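Local atomic coordinates of methylase yhhF (Escherichia coli, PDB entry 2FPO), a protein that methylates N2 of guanine 966 of 16S rRNA in the assembled 30S particle, using S-adenosyl-L-methionine as the methyl donor. Residues I156-E161 / R187-E192. Sequence-based numbering, arbitrary orientation. Where two conformers were deposited one is given.
Sequences IYVESE and RLYQRE
I156 and Y189 face each other as an antiparallel hydrogen-bonded pair, I156 N donating to Y189 O and Y189 N to I156 O, both at 2.9 Å. V158 and R187 repeat the pattern two residues on, and between them Y157 and L188 form a non-hydrogen-bonded pair that brings their CA atoms to 4.5 Å; Y157 CA makes a C-H...O contact with R187 O.

Y157 shows how one strand residue spends successive parts of its side chain on different neighbours. Its CB lies 4.0 Å from L188 CD1, an apolar touch on the face they share. With CG anti to the backbone N (chi1 166°), the ring starts out beside R187 O, which lies 4.0 Å from CG and approaches CD1 obliquely at 3.4 Å. The ring also packs on Y186 and on V41 and L45 of helix 39-53. At the tip, OH donates to E159 OE1 over 2.7 Å, on the anti side of the carboxylate, 19° out of its plane. A leucine here would probably leave E159 OE1 without this donor and thin the packing against V41 and L45.

On the reverse face, V158 CG2 lies obliquely against the Y189 ring, 4.0 Å from CD2. R187, on the same face, runs extended from CG to NE toward S160; its NH1 donates to a water held by E161 O and more weakly to one on V158 O, while NE forms a salt bridge with E178.

This pairing is where the sheet turns antiparallel, as in Rossmann-like methyltransferases with strand order 3-2-1-4-5-7-6: strand 184-191 is inserted between 154-161, itself parallel to 123-128, and the edge strand 173-181. Helix 39-53 also packs on L188 through W48 and L49, and loop residues P167 and V169 lie against Y189 on the other face.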
loop_
_atom_site.group_PDB
_atom_site.type_symbol
_atom_site.label_atom_id
_atom_site.label_comp_id
_atom_site.label_asym_id
_atom_site.label_seq_id
_atom_site.Cartn_x
_atom_site.Cartn_y
_atom_site.Cartn_z
ATOM N N ILE A 156 -3.441 5.719 -5.956
ATOM C CA ILE A 156 -3.598 5.469 -4.523
ATOM C C ILE A 156 -4.703 4.410 -4.309
ATOM O O ILE A 156 -5.855 4.599 -4.676
ATOM C CB ILE A 156 -3.938 6.755 -3.736
ATOM C CG1 ILE A 156 -2.956 7.894 -4.050
ATOM C CG2 ILE A 156 -4.007 6.479 -2.220
ATOM C CD1 ILE A 156 -3.421 8.835 -5.226
ATOM N N TYR A 157 -4.326 3.295 -3.728
ATOM C CA TYR A 157 -5.261 2.208 -3.472
ATOM C C TYR A 157 -5.864 2.470 -2.107
ATOM O O TYR A 157 -5.134 2.742 -1.149
ATOM C CB TYR A 157 -4.537 0.847 -3.526
ATOM C CG TYR A 157 -5.313 -0.340 -2.960
ATOM C CD1 TYR A 157 -6.383 -0.909 -3.660
ATOM C CD2 TYR A 157 -4.962 -0.892 -1.730
ATOM C CE1 TYR A 157 -7.093 -2.007 -3.135
ATOM C CE2 TYR A 157 -5.657 -1.975 -1.202
ATOM C CZ TYR A 157 -6.716 -2.526 -1.894
ATOM O OH TYR A 157 -7.374 -3.608 -1.349
ATOM N N VAL A 158 -7.190 2.418 -2.045
ATOM C CA VAL A 158 -7.934 2.683 -0.827
ATOM C C VAL A 158 -8.920 1.542 -0.632
ATOM O O VAL A 158 -9.675 1.186 -1.533
ATOM C CB VAL A 158 -8.700 4.073 -0.867
ATOM C CG1 VAL A 158 -9.538 4.261 0.389
ATOM C CG2 VAL A 158 -7.730 5.213 -1.011
ATOM N N GLU A 159 -8.841 0.922 0.539
ATOM C CA GLU A 159 -9.748 -0.124 0.929
ATOM C C GLU A 159 -10.662 0.396 2.070
ATOM O O GLU A 159 -10.188 1.015 3.043
ATOM C CB GLU A 159 -8.932 -1.334 1.374
ATOM C CG GLU A 159 -9.738 -2.505 1.774
ATOM C CD GLU A 159 -8.892 -3.756 2.020
ATOM O OE1 GLU A 159 -7.956 -4.030 1.224
ATOM O OE2 GLU A 159 -9.204 -4.460 3.008
ATOM N N SER A 160 -11.966 0.144 1.935
ATOM C CA SER A 160 -12.946 0.667 2.875
ATOM C C SER A 160 -14.262 -0.107 2.848
ATOM O O SER A 160 -14.695 -0.542 1.799
ATOM C CB SER A 160 -13.207 2.145 2.569
ATOM O OG SER A 160 -13.926 2.754 3.623
ATOM N N GLU A 161 -14.899 -0.248 4.011
ATOM C CA GLU A 161 -16.209 -0.889 4.099
ATOM C C GLU A 161 -17.238 -0.075 3.325
ATOM O O GLU A 161 -17.292 1.152 3.460
ATOM C CB GLU A 161 -16.650 -1.033 5.561
ATOM C CG GLU A 161 -15.908 -2.105 6.339
ATOM C CD GLU A 161 -14.406 -1.838 6.458
ATOM O OE1 GLU A 161 -14.014 -0.707 6.850
ATOM O OE2 GLU A 161 -13.627 -2.773 6.160
ATOM N N ARG A 187 -10.781 0.348 -4.042
ATOM C CA ARG A 187 -10.740 1.458 -5.001
ATOM C C ARG A 187 -9.301 1.878 -5.348
ATOM O O ARG A 187 -8.389 1.740 -4.543
ATOM C CB ARG A 187 -11.509 2.658 -4.455
ATOM C CG ARG A 187 -12.986 2.387 -4.217
ATOM C CD ARG A 187 -13.680 3.595 -3.596
ATOM N NE ARG A 187 -15.110 3.339 -3.475
ATOM C CZ ARG A 187 -15.753 3.186 -2.326
ATOM N NH1 ARG A 187 -15.105 3.268 -1.182
ATOM N NH2 ARG A 187 -17.050 2.964 -2.326
ATOM N N LEU A 188 -9.137 2.410 -6.548
ATOM C CA LEU A 188 -7.889 2.988 -6.996
ATOM C C LEU A 188 -8.181 4.377 -7.536
ATOM O O LEU A 188 -9.041 4.538 -8.404
ATOM C CB LEU A 188 -7.235 2.091 -8.048
ATOM C CG LEU A 188 -5.776 2.359 -8.432
ATOM C CD1 LEU A 188 -4.814 2.146 -7.257
ATOM C CD2 LEU A 188 -5.420 1.461 -9.601
ATOM N N TYR A 189 -7.530 5.379 -6.939
ATOM C CA TYR A 189 -7.672 6.762 -7.334
ATOM C C TYR A 189 -6.467 7.156 -8.143
ATOM O O TYR A 189 -5.362 6.689 -7.884
ATOM C CB TYR A 189 -7.802 7.703 -6.127
ATOM C CG TYR A 189 -9.116 7.544 -5.407
ATOM C CD1 TYR A 189 -10.206 8.353 -5.712
ATOM C CD2 TYR A 189 -9.264 6.569 -4.413
ATOM C CE1 TYR A 189 -11.421 8.202 -5.046
ATOM C CE2 TYR A 189 -10.465 6.401 -3.746
ATOM C CZ TYR A 189 -11.541 7.204 -4.073
ATOM O OH TYR A 189 -12.712 7.007 -3.395
ATOM N N GLN A 190 -6.694 8.002 -9.141
ATOM C CA GLN A 190 -5.606 8.618 -9.875
ATOM C C GLN A 190 -5.546 10.118 -9.578
ATOM O O GLN A 190 -6.560 10.840 -9.654
ATOM C CB GLN A 190 -5.742 8.388 -11.378
ATOM C CG GLN A 190 -4.504 8.836 -12.134
ATOM C CD GLN A 190 -4.378 8.201 -13.496
ATOM O OE1 GLN A 190 -3.449 7.443 -13.749
ATOM N NE2 GLN A 190 -5.311 8.512 -14.386
ATOM N N ARG A 191 -4.338 10.565 -9.265
ATOM C CA ARG A 191 -4.105 11.914 -8.832
ATOM C C ARG A 191 -3.463 12.732 -9.943
ATOM O O ARG A 191 -2.512 12.285 -10.588
ATOM C CB ARG A 191 -3.238 11.884 -7.576
ATOM C CG ARG A 191 -2.963 13.229 -6.968
ATOM C CD ARG A 191 -1.491 13.540 -7.004
ATOM N NE ARG A 191 -1.245 14.778 -6.295
ATOM C CZ ARG A 191 -0.185 15.543 -6.490
ATOM N NH1 ARG A 191 0.752 15.166 -7.355
ATOM N NH2 ARG A 191 -0.071 16.689 -5.828
ATOM N N GLU A 192 -4.012 13.913 -10.196
ATOM C CA GLU A 192 -3.367 14.877 -11.097
ATOM C C GLU A 192 -2.631 15.952 -10.310
ATOM O O GLU A 192 -3.224 16.615 -9.453
ATOM C CB GLU A 192 -4.397 15.513 -12.022
ATOM C CG GLU A 192 -4.954 14.562 -13.044
ATOM C CD GLU A 192 -3.873 13.933 -13.917
ATOM O OE1 GLU A 192 -3.225 14.669 -14.707
ATOM O OE2 GLU A 192 -3.688 12.695 -13.815
HETATM O O HOH W 1 -12.322 2.003 -0.764
HETATM O O HOH W 2 -16.586 2.869 1.149
#